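Local coordinates for DUF3501 family protein (Burkholderia pseudomallei K96243, PDB 3FJV) that is of unknown function but folds round an antiparallel beta-sheet flanked by helices and occurs here as two subunits, at residues A123-I128 / L147-G152; L117-E122 / D153-K158; D113-R118 / L165-D170; K158-A163 / S188-L193; L44-T49 / K88-I93. All coordinates share one frame; numbering follows the deposited sequence.

Set side by side, the five contacts illustrate how chemistry follows place in a fold. Contacts 1, 3 and 5 each join neighbouring strands of one antiparallel sheet: contact 1 joins the two middle strands, while contacts 3 and 5 lie toward opposite ends of the order. The centre of contact 5 lies about 2 Å from that of the chain, and it is buried; contacts 1 and 3 are partly buried and add salt bridges to their backbone pairing. Contacts 2 and 4 both use helix 153-160 and share Lys-158. Contact 2 is a surface contact ruled by carboxylates round one ammonium; contact 4 is buried, with leucines meeting and a lysine gripping backbone carbonyls. Contact 3 shares strand 115-119 with contact 2.

Contact 1. Residues A123-I128 / L147-G152; sequences APVYAI and LRFELG
Ile-128 and Arg-148 face each other as an antiparallel hydrogen-bonded pair, and the two bonds between them differ in quality. Ile-128 N gives a nearly straight bond to Arg-148 O (2.9 Å, 173° at the hydrogen) in the carbonyl plane, while the return bond from Arg-148 N to Ile-128 O is more bent, at 144°. Beside the pair, Ala-127 CA approaches Arg-148 O in a CA-H...O contact.

Water takes over where the strands part. One molecule donates to Tyr-126 O and accepts from Glu-150 N, with a weak further bond to Arg-148 O, and so fills the place of direct backbone pairing. This divergence belongs to strands 125-129 and 144-150 of the antiparallel sheet; strand 125-129, which is interrupted along its length, pairs on its far side with strand 115-119.

Apolar packing gathers on Phe-149. Ala-127 CB sits over a face of its ring, 3.9 Å from the centroid, as a CH-pi contact, and Val-125 CG1 lies 4.1 Å from Phe-149 CB. The alanine methyl also touches Leu-147 CD1 at 3.7 Å.

Carbonyl oxygens meet carbon as well. Val-125 O comes to the edge of the Phe-149 ring in its plane. With CG1 anti to the backbone N (chi1 169°), Val-125 lays that methyl against Glu-150 O, 3.4 Å away.

Charge lies on the face carrying Ile-128 and Arg-148, whose side chains run side by side. In the conformer described, Arg-148 NH1 forms a salt bridge with Glu-150 OE1 at 2.7 Å, an oxygen that Asn-86 also bonds, and Arg-148 NE pairs with Glu-131.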
# COMPACT_ATOMS: atom_id res chain seq x y z
N ALA A 123 -6.03 -24.11 21.46
CA ALA A 123 -5.85 -24.14 20.01
C ALA A 123 -5.31 -22.80 19.51
O ALA A 123 -5.73 -21.73 20.00
CB ALA A 123 -7.15 -24.45 19.29
N PRO A 124 -4.43 -22.84 18.51
CA PRO A 124 -3.97 -21.57 17.95
C PRO A 124 -5.11 -20.82 17.27
O PRO A 124 -6.09 -21.45 16.83
CB PRO A 124 -2.93 -21.96 16.92
CG PRO A 124 -2.85 -23.46 16.87
CD PRO A 124 -3.83 -24.03 17.86
N VAL A 125 -5.01 -19.49 17.25
CA VAL A 125 -5.97 -18.60 16.58
C VAL A 125 -5.30 -17.82 15.44
O VAL A 125 -4.43 -16.98 15.64
CB VAL A 125 -6.67 -17.63 17.57
CG1 VAL A 125 -7.48 -16.49 16.78
CG2 VAL A 125 -7.57 -18.43 18.52
N TYR A 126 -5.74 -18.09 14.22
CA TYR A 126 -5.24 -17.39 13.01
C TYR A 126 -5.97 -16.07 12.83
O TYR A 126 -7.16 -15.96 13.09
CB TYR A 126 -5.33 -18.26 11.76
CG TYR A 126 -4.27 -19.33 11.74
CD1 TYR A 126 -4.33 -20.42 12.61
CD2 TYR A 126 -3.15 -19.22 10.91
CE1 TYR A 126 -3.30 -21.38 12.65
CE2 TYR A 126 -2.14 -20.18 10.90
CZ TYR A 126 -2.21 -21.25 11.79
OH TYR A 126 -1.22 -22.20 11.81
N ALA A 127 -5.21 -15.04 12.42
CA ALA A 127 -5.76 -13.74 12.12
C ALA A 127 -6.73 -13.85 10.96
O ALA A 127 -6.51 -14.63 10.04
CB ALA A 127 -4.64 -12.73 11.78
N ILE A 128 -7.81 -13.11 11.05
CA ILE A 128 -8.70 -12.87 9.91
C ILE A 128 -8.37 -11.47 9.45
O ILE A 128 -8.52 -10.51 10.24
CB ILE A 128 -10.21 -12.95 10.30
CG1 ILE A 128 -10.53 -14.30 10.93
CG2 ILE A 128 -11.08 -12.72 9.06
CD1 ILE A 128 -10.24 -15.47 10.02
N LEU A 147 -5.67 -6.85 11.07
CA LEU A 147 -5.97 -8.20 11.50
C LEU A 147 -6.95 -8.23 12.70
O LEU A 147 -6.95 -7.31 13.57
CB LEU A 147 -4.68 -8.92 11.88
CG LEU A 147 -3.50 -8.94 10.92
CD1 LEU A 147 -2.33 -9.80 11.52
CD2 LEU A 147 -3.87 -9.35 9.55
N ARG A 148 -7.73 -9.32 12.77
CA ARG A 148 -8.64 -9.58 13.88
C ARG A 148 -8.32 -10.99 14.41
O ARG A 148 -8.24 -11.92 13.64
CB ARG A 148 -10.09 -9.54 13.35
CG ARG A 148 -11.16 -10.10 14.25
CD ARG A 148 -12.57 -9.72 13.75
NE ARG A 148 -13.09 -10.51 12.63
CZ ARG A 148 -13.68 -11.70 12.76
NH1 ARG A 148 -13.76 -12.28 13.95
NH2 ARG A 148 -14.14 -12.33 11.68
N PHE A 149 -8.14 -11.15 15.71
CA PHE A 149 -7.94 -12.46 16.31
C PHE A 149 -9.12 -12.71 17.26
O PHE A 149 -9.26 -12.01 18.25
CB PHE A 149 -6.65 -12.46 17.14
CG PHE A 149 -5.39 -12.30 16.33
CD1 PHE A 149 -4.74 -13.40 15.78
CD2 PHE A 149 -4.78 -11.04 16.21
CE1 PHE A 149 -3.56 -13.24 15.05
CE2 PHE A 149 -3.60 -10.89 15.53
CZ PHE A 149 -3.00 -11.99 14.94
N GLU A 150 -9.93 -13.74 17.00
CA GLU A 150 -11.12 -13.96 17.80
C GLU A 150 -10.81 -15.01 18.90
O GLU A 150 -10.29 -16.10 18.63
CB GLU A 150 -12.31 -14.35 16.91
CG GLU A 150 -13.69 -13.98 17.51
CD GLU A 150 -14.03 -12.50 17.45
OE1 GLU A 150 -13.56 -11.76 16.55
OE2 GLU A 150 -14.80 -12.07 18.34
N LEU A 151 -11.06 -14.62 20.16
CA LEU A 151 -10.74 -15.49 21.30
C LEU A 151 -11.98 -15.98 22.01
O LEU A 151 -12.90 -15.20 22.32
CB LEU A 151 -9.84 -14.77 22.31
CG LEU A 151 -8.33 -14.61 22.11
CD1 LEU A 151 -7.89 -14.05 20.75
CD2 LEU A 151 -7.79 -13.70 23.26
N GLY A 152 -12.00 -17.28 22.29
CA GLY A 152 -13.11 -17.88 23.02
C GLY A 152 -12.93 -17.74 24.51
O GLY A 152 -11.99 -17.13 25.01
O HOH W 1 -9.42 -14.90 14.44

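Contact 2. Residues L117-E122 / D153-K158; sequences LRVDDE and DAMKAK
Lys-158 NZ is held by three carboxylates at once, from Asp-120, Asp-121 and Glu-122. Asp-121 OD1 forms a salt bridge with Lys-158 NZ at 2.7 Å, Asp-120 OD2 is met by Lys-158 NZ on its anti side at 3.1 Å, and the 2.5 Å from Glu-122 OE2 to Lys-158 NZ is too short to be taken at face value. The lysine chain is extended beyond CG, which carries the ammonium from the helix to the turn, whereas Glu-122 bends at its second torsion (chi2 -72°) to bring its carboxylate back to the same nitrogen. Both aspartates meet the lysine at about a right angle. With three acids so close together, the ammonium probably offsets much of their mutual repulsion.

Below this network the contact is apolar. Val-119 CG1 rests 3.8 Å from Lys-158 CB and also touches Met-155 O, while Val-119 CG2 lies 4.0 Å from Met-155 CB. Glu-122 CB packs on CG of the selenomethionine Met-155. Val-119 is additionally backed by Leu-165 of the adjoining strand.

A type II' beta turn from Val-119 to Glu-122 sets the three acids in succession: a salt-bridge network joining the turn of the beta-hairpin of strands 115-119 and 125-129 to helix 153-160.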
# COMPACT_ATOMS: atom_id res chain seq x y z
N LEU A 117 -1.93 -16.56 16.95
CA LEU A 117 -1.68 -16.43 18.38
C LEU A 117 -1.99 -17.76 19.06
O LEU A 117 -2.88 -18.49 18.62
CB LEU A 117 -2.68 -15.41 19.01
CG LEU A 117 -2.52 -13.92 18.92
CD1 LEU A 117 -3.75 -13.19 19.46
CD2 LEU A 117 -1.31 -13.52 19.72
N ARG A 118 -1.35 -18.05 20.19
CA ARG A 118 -1.76 -19.18 21.02
C ARG A 118 -1.72 -18.79 22.49
O ARG A 118 -0.66 -18.43 23.01
CB ARG A 118 -0.87 -20.40 20.77
CG ARG A 118 -1.41 -21.66 21.43
CD ARG A 118 -0.38 -22.77 21.57
NE ARG A 118 -0.32 -23.64 20.40
CZ ARG A 118 -0.84 -24.86 20.35
NH1 ARG A 118 -1.48 -25.36 21.40
NH2 ARG A 118 -0.71 -25.59 19.24
N VAL A 119 -2.88 -18.84 23.16
CA VAL A 119 -2.96 -18.56 24.61
C VAL A 119 -2.67 -19.86 25.33
O VAL A 119 -3.41 -20.83 25.17
CB VAL A 119 -4.36 -18.10 25.06
CG1 VAL A 119 -4.37 -17.87 26.57
CG2 VAL A 119 -4.79 -16.87 24.33
N ASP A 120 -1.59 -19.90 26.09
CA ASP A 120 -1.26 -21.14 26.84
C ASP A 120 -1.30 -22.38 25.93
O ASP A 120 -0.75 -22.36 24.85
CB ASP A 120 -2.26 -21.27 28.03
CG ASP A 120 -1.74 -22.18 29.17
OD1 ASP A 120 -0.51 -22.22 29.41
OD2 ASP A 120 -2.59 -22.83 29.82
N ASP A 121 -1.95 -23.46 26.35
CA ASP A 121 -2.03 -24.67 25.49
C ASP A 121 -3.34 -24.78 24.74
O ASP A 121 -3.74 -25.85 24.34
CB ASP A 121 -1.81 -25.92 26.31
CG ASP A 121 -2.85 -26.09 27.38
OD1 ASP A 121 -3.54 -25.08 27.72
OD2 ASP A 121 -2.97 -27.23 27.89
N GLU A 122 -4.01 -23.66 24.48
CA GLU A 122 -5.28 -23.74 23.77
C GLU A 122 -4.99 -23.85 22.27
O GLU A 122 -3.81 -23.72 21.86
CB GLU A 122 -6.12 -22.50 24.14
CG GLU A 122 -6.34 -22.35 25.66
CD GLU A 122 -7.31 -23.39 26.22
OE1 GLU A 122 -8.26 -23.76 25.49
OE2 GLU A 122 -7.08 -23.88 27.34
N ASP A 153 -13.88 -18.28 25.25
CA ASP A 153 -13.95 -18.06 26.67
C ASP A 153 -12.77 -18.61 27.42
O ASP A 153 -12.20 -17.92 28.26
CB ASP A 153 -15.28 -18.63 27.26
CG ASP A 153 -15.43 -18.27 28.72
OD1 ASP A 153 -15.51 -17.08 29.06
OD2 ASP A 153 -15.51 -19.21 29.53
N ALA A 154 -12.41 -19.86 27.11
CA ALA A 154 -11.29 -20.50 27.78
C ALA A 154 -9.99 -19.69 27.57
O ALA A 154 -9.23 -19.50 28.50
CB ALA A 154 -11.17 -22.02 27.39
N MSE A 155 -9.79 -19.15 26.37
CA MSE A 155 -8.63 -18.31 26.09
C MSE A 155 -8.65 -16.98 26.79
O MSE A 155 -7.66 -16.53 27.33
CB MSE A 155 -8.54 -18.09 24.56
CG MSE A 155 -8.32 -19.35 23.79
SE MSE A 155 -8.49 -18.87 21.91
CE MSE A 155 -8.78 -20.75 21.26
N LYS A 156 -9.84 -16.35 26.84
CA LYS A 156 -9.96 -15.14 27.57
C LYS A 156 -9.64 -15.35 29.06
O LYS A 156 -8.97 -14.51 29.68
CB LYS A 156 -11.38 -14.56 27.44
CG LYS A 156 -11.74 -13.93 26.14
CD LYS A 156 -13.09 -13.27 26.38
CE LYS A 156 -13.77 -12.85 25.16
NZ LYS A 156 -15.18 -12.49 25.51
N ALA A 157 -10.14 -16.43 29.64
CA ALA A 157 -9.93 -16.68 31.06
C ALA A 157 -8.39 -16.76 31.33
O ALA A 157 -7.85 -16.13 32.28
CB ALA A 157 -10.61 -17.98 31.50
N LYS A 158 -7.73 -17.57 30.53
CA LYS A 158 -6.30 -17.90 30.76
C LYS A 158 -5.48 -16.64 30.55
O LYS A 158 -4.67 -16.32 31.37
CB LYS A 158 -5.82 -19.06 29.86
CG LYS A 158 -6.32 -20.42 30.33
CD LYS A 158 -5.77 -21.53 29.54
CE LYS A 158 -6.09 -22.87 30.15
NZ LYS A 158 -5.45 -23.86 29.20

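Contact 3. Residues D113-R118 / L165-D170; sequences DRVFLR and LSIGCD
Phe-116 and Gly-168 form one of two hydrogen-bonded pairs in this ladder. Gly-168 N bonds to Phe-116 O at 2.9 Å, almost in line with the carbonyl, while Phe-116 N meets Gly-168 O from above the carbonyl plane. Arg-118 and Ser-166 make the second such pair, and a water joins Arg-118 O to Ser-166 OG. Asp-170 N adds a bond to Arg-114 O beyond the last pair.

The strands, 115-118 and 165-169, run antiparallel at 159°, neighbours in the large antiparallel sheet, with strand 125-129 beyond the first and strand 176-180 beyond the second.

Aromatic packing replaces a side chain at Gly-168. With CG placed between the backbone N and the carbonyl carbon (chi1 65°), the Phe-116 ring folds over the partner strand and occupies the space over the glycine: Gly-168 CA lies over its face, 3.9 Å from the centroid. Tyr-126 also meets this ring.

On the face bearing Val-115, Leu-117, Ile-167 and Cys-169, apolar contacts dominate: Leu-117 CD2 touches Leu-165 CD1 at 3.7 Å, and Val-115 CG2 meets Cys-169 SG.

Charge closes the end of the ladder. Arg-114, bent at two torsions, takes Asp-170 side-on, NE to OD1 at 2.7 Å and NH2 to OD2 at 3.0 Å, both on syn sides, with the two planes 15° apart. Asp-170 OD2 also receives Tyr-126 OH.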
# COMPACT_ATOMS: atom_id res chain seq x y z
N ASP A 113 -2.83 -13.95 6.48
CA ASP A 113 -3.72 -15.04 6.88
C ASP A 113 -2.99 -16.13 7.70
O ASP A 113 -3.65 -17.02 8.20
CB ASP A 113 -4.24 -15.81 5.63
CG ASP A 113 -4.91 -14.92 4.63
OD1 ASP A 113 -5.59 -13.98 5.05
OD2 ASP A 113 -4.81 -15.23 3.42
N ARG A 114 -1.66 -16.06 7.80
CA ARG A 114 -0.84 -17.15 8.36
C ARG A 114 -0.18 -16.79 9.69
O ARG A 114 0.53 -17.59 10.25
CB ARG A 114 0.23 -17.58 7.36
CG ARG A 114 -0.26 -17.93 5.98
CD ARG A 114 -1.46 -18.83 5.97
NE ARG A 114 -1.30 -20.04 6.80
CZ ARG A 114 -2.24 -20.97 6.92
NH1 ARG A 114 -3.37 -20.86 6.26
NH2 ARG A 114 -2.04 -22.04 7.69
N VAL A 115 -0.50 -15.61 10.21
CA VAL A 115 -0.07 -15.16 11.53
C VAL A 115 -1.06 -15.68 12.54
O VAL A 115 -2.24 -15.49 12.41
CB VAL A 115 0.01 -13.61 11.63
CG1 VAL A 115 0.16 -13.16 13.11
CG2 VAL A 115 1.15 -13.07 10.73
N PHE A 116 -0.56 -16.33 13.58
CA PHE A 116 -1.42 -16.91 14.62
C PHE A 116 -0.97 -16.61 16.02
O PHE A 116 0.24 -16.46 16.28
CB PHE A 116 -1.54 -18.42 14.45
CG PHE A 116 -0.25 -19.17 14.65
CD1 PHE A 116 0.63 -19.31 13.61
CD2 PHE A 116 0.07 -19.72 15.88
CE1 PHE A 116 1.82 -19.99 13.76
CE2 PHE A 116 1.28 -20.40 16.05
CZ PHE A 116 2.15 -20.53 14.97
N LEU A 117 -1.93 -16.56 16.95
CA LEU A 117 -1.68 -16.43 18.38
C LEU A 117 -1.99 -17.76 19.06
O LEU A 117 -2.88 -18.49 18.62
CB LEU A 117 -2.68 -15.41 19.01
CG LEU A 117 -2.52 -13.92 18.92
CD1 LEU A 117 -3.75 -13.19 19.46
CD2 LEU A 117 -1.31 -13.52 19.72
N ARG A 118 -1.35 -18.05 20.19
CA ARG A 118 -1.76 -19.18 21.02
C ARG A 118 -1.72 -18.79 22.49
O ARG A 118 -0.66 -18.43 23.01
CB ARG A 118 -0.87 -20.40 20.77
CG ARG A 118 -1.41 -21.66 21.43
CD ARG A 118 -0.38 -22.77 21.57
NE ARG A 118 -0.32 -23.64 20.40
CZ ARG A 118 -0.84 -24.86 20.35
NH1 ARG A 118 -1.48 -25.36 21.40
NH2 ARG A 118 -0.71 -25.59 19.24
N LEU A 165 1.24 -15.88 26.28
CA LEU A 165 0.69 -15.69 24.95
C LEU A 165 1.83 -15.74 23.93
O LEU A 165 2.83 -15.03 24.08
CB LEU A 165 -0.02 -14.35 24.88
CG LEU A 165 -0.67 -13.96 23.57
CD1 LEU A 165 -1.73 -14.95 23.13
CD2 LEU A 165 -1.22 -12.54 23.74
N SER A 166 1.69 -16.58 22.92
CA SER A 166 2.73 -16.79 21.91
C SER A 166 2.17 -16.38 20.55
O SER A 166 0.94 -16.47 20.31
CB SER A 166 3.17 -18.28 21.93
OG SER A 166 3.75 -18.56 23.18
N ILE A 167 3.07 -15.92 19.66
CA ILE A 167 2.73 -15.54 18.30
C ILE A 167 3.68 -16.24 17.32
O ILE A 167 4.89 -16.38 17.58
CB ILE A 167 2.76 -14.02 18.11
CG1 ILE A 167 2.19 -13.60 16.76
CG2 ILE A 167 4.16 -13.46 18.24
CD1 ILE A 167 2.05 -12.10 16.66
N GLY A 168 3.12 -16.72 16.23
CA GLY A 168 3.90 -17.41 15.18
C GLY A 168 3.44 -17.06 13.77
O GLY A 168 2.49 -16.30 13.59
N CYS A 169 4.12 -17.61 12.79
CA CYS A 169 3.69 -17.53 11.40
C CYS A 169 4.08 -18.84 10.69
O CYS A 169 5.23 -19.28 10.80
CB CYS A 169 4.41 -16.37 10.71
SG CYS A 169 3.84 -16.07 9.00
N ASP A 170 3.16 -19.41 9.91
CA ASP A 170 3.43 -20.65 9.20
C ASP A 170 3.39 -20.49 7.68
O ASP A 170 3.31 -21.50 6.98
CB ASP A 170 2.50 -21.79 9.67
CG ASP A 170 1.03 -21.57 9.29
OD1 ASP A 170 0.68 -20.57 8.62
OD2 ASP A 170 0.22 -22.43 9.68
O HOH W 2 1.43 -19.60 24.55

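Contact 4. Residues K158-A163 / S188-L193; sequences KLKAGA and SLAGDL
Leu-159 and Leu-193 meet at about a right angle, Leu-159 CD2 reaching Leu-193 CD1 at 3.6 Å. Leu-159 turns its CG anti to the backbone N (chi1 -166°), which sends the branch across toward helix 183-190, where Leu-159 CG also lies 4.0 Å from Ala-190 CB. That small methyl, directed at the other helix, lets the backbones come close: the CA atoms of Lys-160 and Ala-190 are 5.1 Å apart. Leu-165 of the sheet packs on Leu-159 and Leu-151 on Leu-193, so the leucines continue into the layer between helices and sheet.

Lys-160 runs alongside this apolar patch. Its CG passes Ala-190 CB and its CE approaches Leu-193 CB, before a bend at the last torsion (chi4 -66°) turns the ammonium in toward the turn that follows helix 183-190. There Lys-160 NZ bonds to Leu-193 O at 2.7 Å and to Ala-190 O at 3.1 Å, in each case from above the carbonyl plane. Ala-190 O also accepts from Leu-193 N, within the type I turn from Ala-190 to Leu-193, and its two donors arrive from opposite faces.

On the lysine's own side, helix 153-160 ends in a Schellman motif at Gly-162, with positive phi. A positive charge beside carbonyls near the C-terminal side of a helix is probably favourable, and here one ammonium serves both the last helical turn and the beta turn after it.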
# COMPACT_ATOMS: atom_id res chain seq x y z
N LYS A 158 -7.73 -17.57 30.53
CA LYS A 158 -6.30 -17.90 30.76
C LYS A 158 -5.48 -16.64 30.55
O LYS A 158 -4.67 -16.32 31.37
CB LYS A 158 -5.82 -19.06 29.86
CG LYS A 158 -6.32 -20.42 30.33
CD LYS A 158 -5.77 -21.53 29.54
CE LYS A 158 -6.09 -22.87 30.15
NZ LYS A 158 -5.45 -23.86 29.20
N LEU A 159 -5.77 -15.88 29.49
CA LEU A 159 -5.03 -14.66 29.23
C LEU A 159 -5.15 -13.63 30.37
O LEU A 159 -4.13 -13.09 30.88
CB LEU A 159 -5.50 -14.05 27.91
CG LEU A 159 -4.63 -12.98 27.32
CD1 LEU A 159 -3.22 -13.54 27.05
CD2 LEU A 159 -5.29 -12.39 26.07
N LYS A 160 -6.38 -13.39 30.82
CA LYS A 160 -6.63 -12.46 31.96
C LYS A 160 -6.01 -12.96 33.21
O LYS A 160 -5.60 -12.17 34.04
CB LYS A 160 -8.12 -12.26 32.18
CG LYS A 160 -8.74 -11.45 31.06
CD LYS A 160 -10.27 -11.42 31.14
CE LYS A 160 -10.87 -10.37 30.21
NZ LYS A 160 -10.54 -8.94 30.60
N ALA A 161 -5.88 -14.28 33.33
CA ALA A 161 -5.22 -14.87 34.45
C ALA A 161 -3.67 -14.81 34.34
O ALA A 161 -3.01 -15.32 35.21
CB ALA A 161 -5.71 -16.30 34.62
N GLY A 162 -3.12 -14.23 33.28
CA GLY A 162 -1.64 -14.10 33.12
C GLY A 162 -0.97 -15.26 32.42
O GLY A 162 0.23 -15.44 32.52
N ALA A 163 -1.72 -16.09 31.69
CA ALA A 163 -1.08 -17.22 31.01
C ALA A 163 -0.15 -16.68 29.94
O ALA A 163 -0.29 -15.54 29.54
CB ALA A 163 -2.11 -18.18 30.37
N SER A 188 -1.52 -6.10 28.82
CA SER A 188 -2.23 -5.02 28.20
C SER A 188 -3.34 -5.53 27.25
O SER A 188 -4.48 -5.03 27.28
CB SER A 188 -1.25 -4.14 27.44
OG SER A 188 -1.92 -3.09 26.78
N LEU A 189 -3.02 -6.58 26.50
CA LEU A 189 -3.97 -7.17 25.56
C LEU A 189 -5.17 -7.79 26.31
O LEU A 189 -6.33 -7.72 25.85
CB LEU A 189 -3.26 -8.19 24.64
CG LEU A 189 -2.57 -7.84 23.30
CD1 LEU A 189 -1.82 -6.51 23.32
CD2 LEU A 189 -1.61 -8.99 22.79
N ALA A 190 -4.90 -8.46 27.41
CA ALA A 190 -5.95 -9.06 28.21
C ALA A 190 -7.04 -8.03 28.57
O ALA A 190 -8.23 -8.34 28.57
CB ALA A 190 -5.35 -9.71 29.49
N GLY A 191 -6.63 -6.78 28.80
CA GLY A 191 -7.55 -5.72 29.15
C GLY A 191 -8.48 -5.27 28.04
O GLY A 191 -9.45 -4.60 28.32
N ASP A 192 -8.17 -5.61 26.79
CA ASP A 192 -9.05 -5.30 25.67
C ASP A 192 -10.32 -6.16 25.63
O ASP A 192 -11.24 -5.86 24.86
CB ASP A 192 -8.34 -5.61 24.34
CG ASP A 192 -7.14 -4.71 24.03
OD1 ASP A 192 -6.87 -3.70 24.76
OD2 ASP A 192 -6.46 -5.06 23.03
N LEU A 193 -10.30 -7.28 26.34
CA LEU A 193 -11.30 -8.34 26.22
C LEU A 193 -12.26 -8.21 27.40
O LEU A 193 -11.86 -7.81 28.49
CB LEU A 193 -10.62 -9.72 26.29
CG LEU A 193 -9.59 -10.01 25.20
CD1 LEU A 193 -8.69 -11.14 25.76
CD2 LEU A 193 -10.29 -10.30 23.86

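Contact 5. Residues L44-T49 / K88-I93; sequences LFEDET and KATLQI
Leu-44 and Thr-90 form an antiparallel hydrogen-bonded pair, with 2.9 Å both from Leu-44 N to Thr-90 O and from Thr-90 N to Leu-44 O, Phe-45 and Ala-89 follow as the non-hydrogen-bonded pair, and Glu-46 N continues the ladder to Lys-88 O at 2.8 Å, with an angle of 169° at the hydrogen.

On the face of Phe-45 and Ala-89, the alanine methyl lies over the ring, 4.1 Å from its centroid and 18° off the normal, in a CH-pi contact. Ala-89 CB also packs on Leu-44 O at 3.4 Å.

These strands, 41-45 and 86-93, are the second and third of the antiparallel sheet, between 34-37 and 144-150. A water links Glu-46 O to Lys-88 N as the two chains separate. The chain then leads into helix 48-62, with Asp-47 at its N-cap position.

Glu-46 turns back to the sheet through its side chain. A bend at its second torsion (chi2 -84°) brings OE2 to Thr-90 OG1, which donates to it at 2.6 Å on the anti side. The other oxygen, OE1, is bonded by Thr-50 OG1, so both arms of this buried carboxylate have hydroxyl partners, which would probably help stabilise its charge. Thr-90 also packs on Thr-99 of the second subunit, placing this edge of the contact next to the dimer interface.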
# COMPACT_ATOMS: atom_id res chain seq x y z
N LEU A 44 1.08 -4.11 15.71
CA LEU A 44 0.65 -3.20 16.75
C LEU A 44 -0.74 -3.57 17.13
O LEU A 44 -1.67 -3.46 16.30
CB LEU A 44 0.72 -1.74 16.33
CG LEU A 44 0.37 -0.72 17.45
CD1 LEU A 44 1.50 -0.64 18.47
CD2 LEU A 44 0.09 0.64 16.79
N PHE A 45 -0.91 -4.03 18.37
CA PHE A 45 -2.24 -4.29 18.90
C PHE A 45 -2.92 -2.97 19.22
O PHE A 45 -2.39 -2.15 19.98
CB PHE A 45 -2.17 -5.23 20.10
CG PHE A 45 -1.86 -6.61 19.70
CD1 PHE A 45 -2.89 -7.46 19.33
CD2 PHE A 45 -0.53 -7.04 19.59
CE1 PHE A 45 -2.64 -8.78 18.93
CE2 PHE A 45 -0.23 -8.34 19.18
CZ PHE A 45 -1.30 -9.23 18.81
N GLU A 46 -4.08 -2.77 18.61
CA GLU A 46 -4.75 -1.47 18.63
C GLU A 46 -5.72 -1.30 19.79
O GLU A 46 -6.44 -2.24 20.18
CB GLU A 46 -5.45 -1.20 17.29
CG GLU A 46 -4.55 -1.31 16.08
CD GLU A 46 -3.72 -0.03 15.75
OE1 GLU A 46 -3.85 0.98 16.49
OE2 GLU A 46 -3.04 -0.03 14.69
N ASP A 47 -5.73 -0.11 20.38
CA ASP A 47 -6.68 0.23 21.45
C ASP A 47 -7.15 1.69 21.32
O ASP A 47 -6.89 2.33 20.30
CB ASP A 47 -6.06 -0.09 22.85
CG ASP A 47 -4.81 0.76 23.17
OD1 ASP A 47 -4.62 1.83 22.51
OD2 ASP A 47 -4.01 0.39 24.08
N GLU A 48 -7.90 2.19 22.31
CA GLU A 48 -8.42 3.57 22.23
C GLU A 48 -7.29 4.60 21.98
O GLU A 48 -7.41 5.52 21.17
CB GLU A 48 -9.19 3.94 23.50
CG GLU A 48 -9.89 5.32 23.37
CD GLU A 48 -10.60 5.76 24.61
OE1 GLU A 48 -10.21 5.36 25.72
OE2 GLU A 48 -11.46 6.63 24.49
N THR A 49 -6.19 4.45 22.70
CA THR A 49 -5.07 5.37 22.58
C THR A 49 -4.46 5.37 21.16
O THR A 49 -4.25 6.42 20.59
CB THR A 49 -4.03 5.06 23.63
OG1 THR A 49 -4.60 5.23 24.95
CG2 THR A 49 -2.83 5.97 23.48
N LYS A 88 -7.37 -6.74 17.95
CA LYS A 88 -7.18 -6.13 16.64
C LYS A 88 -5.73 -5.63 16.54
O LYS A 88 -5.22 -5.08 17.50
CB LYS A 88 -8.17 -4.96 16.41
CG LYS A 88 -9.67 -5.26 16.59
CD LYS A 88 -10.20 -6.20 15.60
CE LYS A 88 -11.75 -6.33 15.69
NZ LYS A 88 -12.47 -5.10 15.29
N ALA A 89 -5.10 -5.81 15.37
CA ALA A 89 -3.70 -5.42 15.14
C ALA A 89 -3.47 -4.93 13.69
O ALA A 89 -4.16 -5.32 12.75
CB ALA A 89 -2.70 -6.56 15.52
N THR A 90 -2.60 -3.95 13.57
CA THR A 90 -2.07 -3.52 12.30
C THR A 90 -0.76 -4.27 12.11
O THR A 90 0.14 -4.23 12.97
CB THR A 90 -1.83 -1.97 12.27
OG1 THR A 90 -3.09 -1.30 12.44
CG2 THR A 90 -1.21 -1.57 10.93
N LEU A 91 -0.68 -4.99 10.99
CA LEU A 91 0.52 -5.71 10.59
C LEU A 91 1.24 -4.86 9.53
O LEU A 91 0.62 -4.44 8.54
CB LEU A 91 0.19 -7.08 9.99
CG LEU A 91 1.33 -7.95 9.41
CD1 LEU A 91 2.28 -8.54 10.43
CD2 LEU A 91 0.76 -9.14 8.61
N GLN A 92 2.53 -4.67 9.73
CA GLN A 92 3.35 -3.96 8.75
C GLN A 92 4.49 -4.85 8.34
O GLN A 92 5.10 -5.51 9.16
CB GLN A 92 3.87 -2.63 9.29
CG GLN A 92 2.73 -1.61 9.50
CD GLN A 92 3.22 -0.18 9.58
OE1 GLN A 92 3.79 0.34 8.60
NE2 GLN A 92 2.98 0.47 10.72
N ILE A 93 4.74 -4.89 7.03
CA ILE A 93 5.83 -5.65 6.43
C ILE A 93 6.83 -4.59 6.00
O ILE A 93 6.45 -3.69 5.24
CB ILE A 93 5.31 -6.42 5.19
CG1 ILE A 93 4.19 -7.38 5.61
CG2 ILE A 93 6.43 -7.24 4.51
CD1 ILE A 93 3.31 -7.83 4.42
O HOH W 3 -6.74 -5.16 20.24